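Local coordinates for muramoyltetrapeptide carboxypeptidase (Oxalobacter formigenes OXCC13, PDB 6UUK), which probably acts as a serine-type LD-carboxypeptidase of the S66 family, trimming the terminal residue from muramoyl tetrapeptides during cell-wall peptide recycling, at residues Phe154-Met159 and Leu223-His228; Asn189-Thr194 and Lys320-Val325; Glu246-His251 and Phe314-Asp319; Leu274-Phe279 and Val308-Pro313. All coordinates share one frame; numbering follows the deposited sequence.

Contact 1. Residues Phe154-Met159 and Leu223-His228; sequences FTVFEM and LTMLAH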
# COMPACT_ATOMS: atom_id res chain seq x y z
N PHE B 154 -1.55 13.35 5.57
CA PHE B 154 -0.74 14.00 6.58
C PHE B 154 -0.25 13.04 7.66
O PHE B 154 0.56 13.45 8.50
CB PHE B 154 -1.53 15.15 7.22
CG PHE B 154 -0.67 16.20 7.86
CD1 PHE B 154 0.11 17.04 7.08
CD2 PHE B 154 -0.65 16.35 9.24
CE1 PHE B 154 0.91 18.01 7.67
CE2 PHE B 154 0.14 17.32 9.83
CZ PHE B 154 0.92 18.15 9.04
N THR B 155 -0.73 11.80 7.67
CA THR B 155 -0.18 10.79 8.57
C THR B 155 1.30 10.56 8.30
O THR B 155 2.07 10.29 9.22
CB THR B 155 -0.97 9.49 8.45
OG1 THR B 155 -2.36 9.73 8.71
CG2 THR B 155 -0.46 8.45 9.44
N VAL B 156 1.71 10.66 7.03
CA VAL B 156 3.12 10.54 6.68
C VAL B 156 3.94 11.62 7.39
O VAL B 156 5.03 11.35 7.90
CB VAL B 156 3.29 10.62 5.15
CG1 VAL B 156 4.76 10.70 4.77
CG2 VAL B 156 2.63 9.42 4.48
N PHE B 157 3.42 12.84 7.44
CA PHE B 157 4.12 13.92 8.12
C PHE B 157 4.21 13.68 9.62
O PHE B 157 5.20 14.05 10.25
CB PHE B 157 3.42 15.25 7.84
CG PHE B 157 4.18 16.46 8.34
CD1 PHE B 157 4.00 16.93 9.63
CD2 PHE B 157 5.07 17.12 7.50
CE1 PHE B 157 4.69 18.04 10.08
CE2 PHE B 157 5.76 18.23 7.95
CZ PHE B 157 5.57 18.69 9.24
N GLU B 158 3.19 13.05 10.21
CA GLU B 158 3.14 12.86 11.65
C GLU B 158 3.98 11.69 12.13
O GLU B 158 4.33 11.64 13.31
CB GLU B 158 1.69 12.69 12.11
CG GLU B 158 0.81 13.89 11.83
CD GLU B 158 -0.55 13.79 12.48
OE1 GLU B 158 -0.80 12.79 13.18
OE2 GLU B 158 -1.36 14.72 12.31
N MSE B 159 4.30 10.74 11.25
CA MSE B 159 5.14 9.61 11.63
C MSE B 159 6.60 10.02 11.72
O MSE B 159 7.33 9.57 12.61
CB MSE B 159 4.97 8.45 10.65
CG MSE B 159 3.59 7.81 10.66
SE MSE B 159 3.03 7.17 12.42
CE MSE B 159 1.91 8.68 12.96
N LEU B 223 -4.47 4.05 7.39
CA LEU B 223 -3.92 2.72 7.18
C LEU B 223 -3.06 2.65 5.92
O LEU B 223 -2.04 1.97 5.89
CB LEU B 223 -5.05 1.69 7.11
CG LEU B 223 -4.63 0.24 6.86
CD1 LEU B 223 -3.69 -0.24 7.95
CD2 LEU B 223 -5.85 -0.66 6.75
N THR B 224 -3.47 3.36 4.86
CA THR B 224 -2.70 3.34 3.62
C THR B 224 -1.34 4.02 3.80
O THR B 224 -0.34 3.57 3.24
CB THR B 224 -3.49 4.01 2.50
OG1 THR B 224 -4.76 3.36 2.35
CG2 THR B 224 -2.73 3.91 1.18
N MSE B 225 -1.30 5.09 4.59
CA MSE B 225 -0.06 5.82 4.81
C MSE B 225 0.86 5.08 5.78
O MSE B 225 2.08 5.22 5.72
CB MSE B 225 -0.36 7.23 5.32
CG MSE B 225 -1.40 7.96 4.51
SE MSE B 225 -0.98 7.99 2.60
CE MSE B 225 -2.73 8.53 1.92
N LEU B 226 0.26 4.30 6.69
CA LEU B 226 1.06 3.51 7.62
C LEU B 226 1.68 2.30 6.93
O LEU B 226 2.86 2.01 7.14
CB LEU B 226 0.20 3.08 8.81
CG LEU B 226 -0.12 4.18 9.83
CD1 LEU B 226 -1.01 3.63 10.94
CD2 LEU B 226 1.15 4.77 10.40
N ALA B 227 0.90 1.59 6.12
CA ALA B 227 1.46 0.50 5.33
C ALA B 227 2.48 1.02 4.32
O ALA B 227 3.42 0.31 3.96
CB ALA B 227 0.35 -0.27 4.62
N HIS B 228 2.30 2.26 3.86
CA HIS B 228 3.30 2.92 3.02
C HIS B 228 4.60 3.17 3.78
O HIS B 228 5.66 3.27 3.15
CB HIS B 228 2.73 4.23 2.48
CG HIS B 228 3.74 5.08 1.76
ND1 HIS B 228 4.44 4.64 0.66
CD2 HIS B 228 4.16 6.34 1.99
CE1 HIS B 228 5.25 5.59 0.25
NE2 HIS B 228 5.10 6.64 1.03
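Leu226 and the selenomethionine Met159 make the closest approach between helices 155-159 and 223-228, whose axes pass 9.5 Å apart at a crossing angle of -47°. From CB the Leu226 chain runs to CG, which chi1 (-74°) sets beside the backbone N, and from there chi2 (179°) directs CD2 to the other helix. There the methyl lies 3.7 Å from the selenium SE of Met159, with Met159 CG almost as near, and it also meets Thr155 CG2 at 4.1 Å. The side chains of Leu226 and Met159 cross at about a right angle. The preceding residue, Met225, also a selenomethionine, touches with its base alone: its CB is wedged between Val156 CG2, at 3.8 Å, and Thr155 CB, at 3.9 Å, while its selenium end bends away. Val156 CG2 also reaches the edge of the His228 ring. The hydroxyl of Thr155 is engaged outside this contact, with Ser152 O and Asn222 N, and its methyl and CB are what face helix 223-228. No hydrogen bond spans the two helices, and the buried join between the N-terminal and C-terminal family regions therefore rests here on shape and apolar packing, close to the predicted nucleophile Ser152.

Contact 2. Residues Asn189-Thr194 and Lys320-Val325; sequences NHFDET and KVTLPV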
# COMPACT_ATOMS: atom_id res chain seq x y z
N ASN B 189 -15.59 20.94 18.52
CA ASN B 189 -15.46 21.05 19.97
C ASN B 189 -14.40 20.10 20.52
O ASN B 189 -13.67 20.45 21.45
CB ASN B 189 -16.81 20.80 20.65
CG ASN B 189 -17.85 21.84 20.28
OD1 ASN B 189 -17.65 22.63 19.35
ND2 ASN B 189 -18.97 21.84 21.00
N HIS B 190 -14.31 18.89 19.95
CA HIS B 190 -13.25 17.97 20.36
C HIS B 190 -11.88 18.48 19.94
O HIS B 190 -10.88 18.20 20.61
CB HIS B 190 -13.50 16.58 19.77
CG HIS B 190 -14.38 15.72 20.61
ND1 HIS B 190 -13.89 14.81 21.52
CD2 HIS B 190 -15.73 15.62 20.68
CE1 HIS B 190 -14.89 14.19 22.11
NE2 HIS B 190 -16.02 14.66 21.63
N PHE B 191 -11.81 19.23 18.83
CA PHE B 191 -10.53 19.79 18.39
C PHE B 191 -10.08 20.92 19.31
O PHE B 191 -8.93 20.94 19.77
CB PHE B 191 -10.64 20.28 16.95
CG PHE B 191 -9.47 21.10 16.49
CD1 PHE B 191 -8.25 20.50 16.22
CD2 PHE B 191 -9.59 22.47 16.34
CE1 PHE B 191 -7.17 21.25 15.80
CE2 PHE B 191 -8.51 23.23 15.92
CZ PHE B 191 -7.30 22.62 15.65
N ASP B 192 -10.98 21.87 19.60
CA ASP B 192 -10.63 22.98 20.48
C ASP B 192 -10.32 22.49 21.89
O ASP B 192 -9.51 23.11 22.60
CB ASP B 192 -11.76 24.01 20.51
CG ASP B 192 -12.00 24.65 19.16
OD1 ASP B 192 -11.23 24.37 18.22
OD2 ASP B 192 -12.96 25.44 19.04
N GLU B 193 -10.95 21.40 22.32
CA GLU B 193 -10.71 20.90 23.67
C GLU B 193 -9.32 20.30 23.81
O GLU B 193 -8.63 20.55 24.80
CB GLU B 193 -11.78 19.87 24.04
CG GLU B 193 -11.74 19.42 25.49
CD GLU B 193 -12.86 18.45 25.83
OE1 GLU B 193 -13.51 17.94 24.89
OE2 GLU B 193 -13.10 18.21 27.03
N THR B 194 -8.89 19.51 22.83
CA THR B 194 -7.57 18.89 22.90
C THR B 194 -6.46 19.93 22.86
O THR B 194 -5.40 19.72 23.47
CB THR B 194 -7.40 17.88 21.76
OG1 THR B 194 -8.54 17.02 21.71
CG2 THR B 194 -6.15 17.04 21.97
N LYS B 320 -15.44 13.44 14.02
CA LYS B 320 -14.16 12.83 14.31
C LYS B 320 -13.57 13.50 15.54
O LYS B 320 -13.93 14.63 15.90
CB LYS B 320 -13.19 12.94 13.13
CG LYS B 320 -12.67 14.35 12.88
CD LYS B 320 -11.80 14.41 11.64
CE LYS B 320 -12.61 14.10 10.39
NZ LYS B 320 -11.78 14.13 9.16
N VAL B 321 -12.64 12.80 16.19
CA VAL B 321 -11.96 13.30 17.37
C VAL B 321 -10.53 13.65 17.01
O VAL B 321 -10.01 13.25 15.96
CB VAL B 321 -12.00 12.29 18.54
CG1 VAL B 321 -13.43 12.05 18.99
CG2 VAL B 321 -11.34 10.99 18.13
N THR B 322 -9.89 14.41 17.89
CA THR B 322 -8.49 14.79 17.73
C THR B 322 -7.65 13.90 18.64
O THR B 322 -7.74 13.98 19.86
CB THR B 322 -8.28 16.27 18.06
OG1 THR B 322 -9.00 17.08 17.12
CG2 THR B 322 -6.80 16.62 18.00
N LEU B 323 -6.83 13.05 18.03
CA LEU B 323 -6.02 12.08 18.77
C LEU B 323 -4.57 12.54 18.80
O LEU B 323 -3.93 12.62 17.74
CB LEU B 323 -6.13 10.70 18.13
CG LEU B 323 -7.53 10.08 18.12
CD1 LEU B 323 -7.52 8.73 17.42
CD2 LEU B 323 -8.07 9.95 19.53
N PRO B 324 -4.02 12.84 19.98
CA PRO B 324 -2.61 13.22 20.06
C PRO B 324 -1.67 12.07 19.73
O PRO B 324 -1.47 11.18 20.56
CB PRO B 324 -2.44 13.67 21.52
CG PRO B 324 -3.83 13.96 22.00
CD PRO B 324 -4.71 12.99 21.27
N VAL B 325 -1.11 12.08 18.52
CA VAL B 325 -0.16 11.04 18.13
C VAL B 325 1.14 11.25 18.91
O VAL B 325 1.79 12.29 18.79
CB VAL B 325 0.09 11.07 16.62
CG1 VAL B 325 1.21 10.11 16.25
CG2 VAL B 325 -1.19 10.71 15.87
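His190 O is gripped twice from within its own helix, by Thr194 N and by Thr194 OG1 at 2.8 Å, the hydroxyl lying nearly in line with the carbonyl bond (C=O...O angle 166°); beside this carbonyl, Thr322 CB approaches from segment 320-325. The bond holds OG1 anti to the carbonyl carbon of Thr194 (chi1 -49°) and so places CG2 near the methyl of Thr322, which Thr194 CB already faces. Thr194 CG2 goes on to Pro324 CG at 3.9 Å. The hydroxyl of Thr322 settles against Phe191, with OG1 3.4 Å from Phe191 CA and in the plane of the ring at its edge. At the other end the imidazole of His190 and the side chain of Val321 lie side by side, pointing the same way. Val321 CG1 sits over one ring face as a CH-pi contact, 4.1 Å from the centroid of the His190 ring, displaced toward the ND1 side. No hydrogen bond crosses between the segments. Phe169 of strand 168-170 packs on Thr194, Thr322 and Pro324 together. Helix 185-196 thus packs mainly on the loop residues Val321 and Thr322 leading into strand 323-325, and that strand is the antiparallel edge of the otherwise parallel N-terminal sheet.

Contact 3. Residues Glu246-His251 and Phe314-Asp319; sequences EDIHEH and FGHTKD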
# COMPACT_ATOMS: atom_id res chain seq x y z
N GLU B 246 -7.30 3.88 10.34
CA GLU B 246 -8.56 4.19 9.67
C GLU B 246 -8.28 4.35 8.18
O GLU B 246 -7.13 4.54 7.77
CB GLU B 246 -9.21 5.46 10.24
CG GLU B 246 -8.32 6.69 10.27
CD GLU B 246 -8.23 7.39 8.93
OE1 GLU B 246 -7.15 7.94 8.61
OE2 GLU B 246 -9.23 7.38 8.18
N ASP B 247 -9.34 4.27 7.38
CA ASP B 247 -9.21 4.38 5.93
C ASP B 247 -10.60 4.56 5.33
O ASP B 247 -11.62 4.41 6.00
CB ASP B 247 -8.52 3.15 5.34
CG ASP B 247 -7.54 3.51 4.24
OD1 ASP B 247 -7.73 4.55 3.59
OD2 ASP B 247 -6.57 2.74 4.03
N ILE B 248 -10.62 4.88 4.03
CA ILE B 248 -11.85 4.99 3.25
C ILE B 248 -11.59 4.45 1.85
O ILE B 248 -10.45 4.30 1.41
CB ILE B 248 -12.37 6.45 3.16
CG1 ILE B 248 -11.23 7.40 2.79
CG2 ILE B 248 -13.05 6.85 4.45
CD1 ILE B 248 -11.69 8.79 2.40
N HIS B 249 -12.69 4.15 1.15
CA HIS B 249 -12.67 3.59 -0.20
C HIS B 249 -11.95 2.25 -0.27
O HIS B 249 -11.46 1.86 -1.33
CB HIS B 249 -12.05 4.56 -1.21
CG HIS B 249 -12.44 5.99 -1.01
ND1 HIS B 249 -13.75 6.41 -1.03
CD2 HIS B 249 -11.69 7.10 -0.82
CE1 HIS B 249 -13.79 7.72 -0.84
NE2 HIS B 249 -12.55 8.16 -0.71
N GLU B 250 -11.87 1.53 0.85
CA GLU B 250 -11.10 0.29 0.92
C GLU B 250 -12.03 -0.88 1.19
O GLU B 250 -12.76 -0.89 2.19
CB GLU B 250 -10.03 0.37 2.01
CG GLU B 250 -9.06 1.53 1.84
CD GLU B 250 -8.35 1.51 0.50
OE1 GLU B 250 -7.98 0.41 0.03
OE2 GLU B 250 -8.17 2.60 -0.09
N HIS B 251 -12.01 -1.86 0.30
CA HIS B 251 -12.66 -3.13 0.57
C HIS B 251 -11.97 -3.82 1.74
O HIS B 251 -10.76 -3.69 1.91
CB HIS B 251 -12.61 -4.02 -0.68
CG HIS B 251 -13.66 -5.10 -0.70
ND1 HIS B 251 -13.53 -6.28 -0.00
CD2 HIS B 251 -14.83 -5.18 -1.37
CE1 HIS B 251 -14.59 -7.03 -0.22
NE2 HIS B 251 -15.40 -6.39 -1.05
N PHE B 314 -13.10 7.82 14.68
CA PHE B 314 -12.11 8.62 13.97
C PHE B 314 -11.95 8.09 12.56
O PHE B 314 -11.92 6.88 12.34
CB PHE B 314 -10.76 8.61 14.70
CG PHE B 314 -9.68 9.38 13.98
CD1 PHE B 314 -9.65 10.76 14.03
CD2 PHE B 314 -8.71 8.71 13.24
CE1 PHE B 314 -8.67 11.47 13.36
CE2 PHE B 314 -7.73 9.41 12.58
CZ PHE B 314 -7.71 10.79 12.64
N GLY B 315 -11.85 9.01 11.61
CA GLY B 315 -11.69 8.65 10.21
C GLY B 315 -12.10 9.81 9.32
O GLY B 315 -12.15 10.96 9.77
N HIS B 316 -12.39 9.49 8.07
CA HIS B 316 -12.87 10.49 7.12
C HIS B 316 -14.38 10.65 7.21
O HIS B 316 -15.11 10.58 6.22
CB HIS B 316 -12.45 10.11 5.70
CG HIS B 316 -10.97 10.07 5.50
ND1 HIS B 316 -10.17 9.10 6.08
CD2 HIS B 316 -10.14 10.87 4.79
CE1 HIS B 316 -8.91 9.31 5.73
NE2 HIS B 316 -8.87 10.37 4.95
N THR B 317 -14.87 10.88 8.43
CA THR B 317 -16.28 11.08 8.70
C THR B 317 -16.52 12.51 9.15
O THR B 317 -15.59 13.25 9.49
CB THR B 317 -16.77 10.10 9.78
OG1 THR B 317 -16.02 10.29 10.98
CG2 THR B 317 -16.61 8.67 9.31
N LYS B 318 -17.80 12.90 9.15
CA LYS B 318 -18.16 14.24 9.62
C LYS B 318 -17.77 14.43 11.08
O LYS B 318 -17.16 15.44 11.45
CB LYS B 318 -19.66 14.48 9.42
CG LYS B 318 -20.19 15.69 10.18
CD LYS B 318 -21.68 15.86 9.98
CE LYS B 318 -22.22 16.99 10.83
NZ LYS B 318 -23.67 17.20 10.61
N ASP B 319 -18.12 13.46 11.93
CA ASP B 319 -17.78 13.51 13.34
C ASP B 319 -16.48 12.74 13.57
O ASP B 319 -16.43 11.52 13.35
CB ASP B 319 -18.90 12.93 14.20
CG ASP B 319 -20.06 13.90 14.36
OD1 ASP B 319 -20.22 14.79 13.50
OD2 ASP B 319 -20.81 13.77 15.35
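His316 meets Glu246 at the edge of its imidazole and Ile248 over one face. Ile248 CD1 lies 3.7 Å from the centroid of the His316 ring, while Ile248 CG2 presses on His316 CB at 3.5 Å. At the ring edge Glu246 OE2 accepts a weak hydrogen bond from His316 ND1, 2.9 Å long but bent to 123°, with carboxylate and ring planes 38° apart. Glu246 reaches it by folding back, its CG between the backbone N and the carbonyl carbon (chi1 54°) and the chain bent again at chi2; CG then lies 3.6 Å from Phe314 CE2. OE2 also lies against Gly315 CA. Glu246 and His316 are the predicted charge relay, consistent with the Ser-His-Glu triad of the S66 family, and the side chain of His316 approaches that of the predicted nucleophile Ser152. With an alanine here, Glu246 OE2 would probably lose its ND1 donor and Ile248 CD1 the ring it lies over. Glu246 and Phe314 form the buried end of the contact; Ile248 and His316 are partly exposed, and beyond them the segments diverge. Strand 242-248 runs between strands 213-222 and 273-280, and the loop 314-319 leads from strand 308-310 toward strand 323-325.

Contact 4. Residues Leu274-Phe279 and Val308-Pro313; sequences LVLGHF and VVTGLP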
# COMPACT_ATOMS: atom_id res chain seq x y z
N LEU B 274 -4.58 -3.06 19.28
CA LEU B 274 -4.89 -2.47 17.98
C LEU B 274 -6.29 -1.89 18.03
O LEU B 274 -7.25 -2.60 18.37
CB LEU B 274 -4.77 -3.51 16.86
CG LEU B 274 -5.18 -3.04 15.46
CD1 LEU B 274 -4.26 -1.92 14.98
CD2 LEU B 274 -5.18 -4.20 14.48
N VAL B 275 -6.42 -0.61 17.71
CA VAL B 275 -7.70 0.10 17.73
C VAL B 275 -8.10 0.40 16.29
O VAL B 275 -7.30 0.95 15.52
CB VAL B 275 -7.62 1.39 18.57
CG1 VAL B 275 -8.99 2.03 18.67
CG2 VAL B 275 -7.07 1.08 19.95
N LEU B 276 -9.33 0.04 15.94
CA LEU B 276 -9.84 0.24 14.59
C LEU B 276 -10.77 1.45 14.57
O LEU B 276 -11.77 1.48 15.29
CB LEU B 276 -10.58 -1.01 14.10
CG LEU B 276 -9.79 -1.99 13.23
CD1 LEU B 276 -8.50 -2.42 13.92
CD2 LEU B 276 -10.64 -3.20 12.88
N GLY B 277 -10.43 2.43 13.74
CA GLY B 277 -11.26 3.61 13.56
C GLY B 277 -12.36 3.37 12.54
O GLY B 277 -12.83 2.25 12.35
N HIS B 278 -12.76 4.45 11.87
CA HIS B 278 -13.82 4.36 10.87
C HIS B 278 -13.26 3.84 9.56
O HIS B 278 -12.28 4.38 9.03
CB HIS B 278 -14.47 5.73 10.66
CG HIS B 278 -15.46 6.10 11.72
ND1 HIS B 278 -16.60 5.36 11.96
CD2 HIS B 278 -15.49 7.13 12.59
CE1 HIS B 278 -17.28 5.92 12.94
NE2 HIS B 278 -16.63 7.00 13.35
N PHE B 279 -13.88 2.79 9.03
CA PHE B 279 -13.61 2.26 7.70
C PHE B 279 -14.94 2.32 6.95
O PHE B 279 -15.74 1.39 7.01
CB PHE B 279 -13.05 0.84 7.75
CG PHE B 279 -11.65 0.76 8.30
CD1 PHE B 279 -10.55 0.77 7.46
CD2 PHE B 279 -11.44 0.67 9.67
CE1 PHE B 279 -9.27 0.69 7.97
CE2 PHE B 279 -10.16 0.59 10.18
CZ PHE B 279 -9.07 0.61 9.33
N VAL B 308 -7.67 -6.65 19.53
CA VAL B 308 -8.15 -5.70 18.54
C VAL B 308 -9.46 -5.11 19.04
O VAL B 308 -10.43 -5.84 19.26
CB VAL B 308 -8.33 -6.36 17.16
CG1 VAL B 308 -8.82 -5.34 16.15
CG2 VAL B 308 -7.02 -6.99 16.70
N VAL B 309 -9.48 -3.79 19.21
CA VAL B 309 -10.64 -3.07 19.71
C VAL B 309 -11.19 -2.20 18.59
O VAL B 309 -10.44 -1.48 17.92
CB VAL B 309 -10.28 -2.21 20.94
CG1 VAL B 309 -11.48 -1.40 21.40
CG2 VAL B 309 -9.77 -3.10 22.07
N THR B 310 -12.50 -2.27 18.37
CA THR B 310 -13.17 -1.52 17.32
C THR B 310 -14.08 -0.46 17.92
O THR B 310 -14.33 -0.42 19.12
CB THR B 310 -13.98 -2.46 16.41
OG1 THR B 310 -15.11 -2.97 17.14
CG2 THR B 310 -13.12 -3.62 15.95
N GLY B 311 -14.58 0.42 17.04
CA GLY B 311 -15.52 1.44 17.43
C GLY B 311 -14.94 2.83 17.61
O GLY B 311 -15.69 3.75 17.96
N LEU B 312 -13.64 3.01 17.39
CA LEU B 312 -13.01 4.31 17.54
C LEU B 312 -13.66 5.32 16.59
O LEU B 312 -13.64 5.11 15.37
CB LEU B 312 -11.51 4.22 17.26
CG LEU B 312 -10.70 5.51 17.35
CD1 LEU B 312 -10.66 6.03 18.78
CD2 LEU B 312 -9.30 5.31 16.81
N PRO B 313 -14.23 6.42 17.10
CA PRO B 313 -14.90 7.39 16.22
C PRO B 313 -13.91 8.36 15.59
O PRO B 313 -13.85 9.56 15.88
CB PRO B 313 -15.88 8.08 17.18
CG PRO B 313 -15.30 7.89 18.57
CD PRO B 313 -14.17 6.89 18.50
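Val309 is clasped by strand 274-279 through both its backbone polar atoms. Val309 N donates to Leu274 O at 2.7 Å, nearly straight at 169°, and Val309 O accepts from Leu276 N at the same length. Alongside, Leu274 CD2 meets Val308 CG2 at 4.0 Å and Leu276 CD1 meets Val308 CG1 at 3.7 Å, on the sheet face that also carries Thr310. On the other face Val275 CG1, anti to its backbone N (chi1 -175°), reaches Leu312 CB at 3.6 Å. These are neighbouring parallel strands of a beta-alpha-beta unit, linked by helix 293-303, and strand 308-310 forms the edge of the seven-stranded sheet. Past Thr310 the chain turns through Gly311, and Leu312 N reaches Leu276 O at 3.2 Å, tilted from the carbonyl plane. Further along, the His278 ring has Leu312 O over one face, and its NE2 lies 3.4 Å from Pro313 CA. A serine here lacks the ring, which is likely to leave Pro313 CA and the Leu312 carbonyl without the flat group packed on them. In the next shell, Phe293 and Leu297 of helix 293-303 pack on Leu276, and Trp204 of strand 200-205 touches Leu312 and Pro313. The hydroxyl of Thr310 bonds to Ser206 and Asn209.

Overall arrangement
From the N terminus, the chain first lays down most of the parallel sheet, then helix 155-163, and contact 1 closes when helix 223-228 returns to that helix. Before this, helix 185-196 has opened contact 2, which closes only at 320-325, so contacts 1 and 2 cross. Within that long span, strand 242-248 opens contact 3, and strand 273-280 opens contact 4, which closes first, at 308-313; contact 3 follows at 314-319. Contacts 3 and 4 share the seven-stranded sheet and are joined where His278 N meets Phe314 O. Contact 1 ties the N-terminal family region to the C-terminal one; contact 2 ties helix 185-196 to the lead-in of strand 323-325, the edge of the six-stranded sheet. They meet where Met159 packs on Val325.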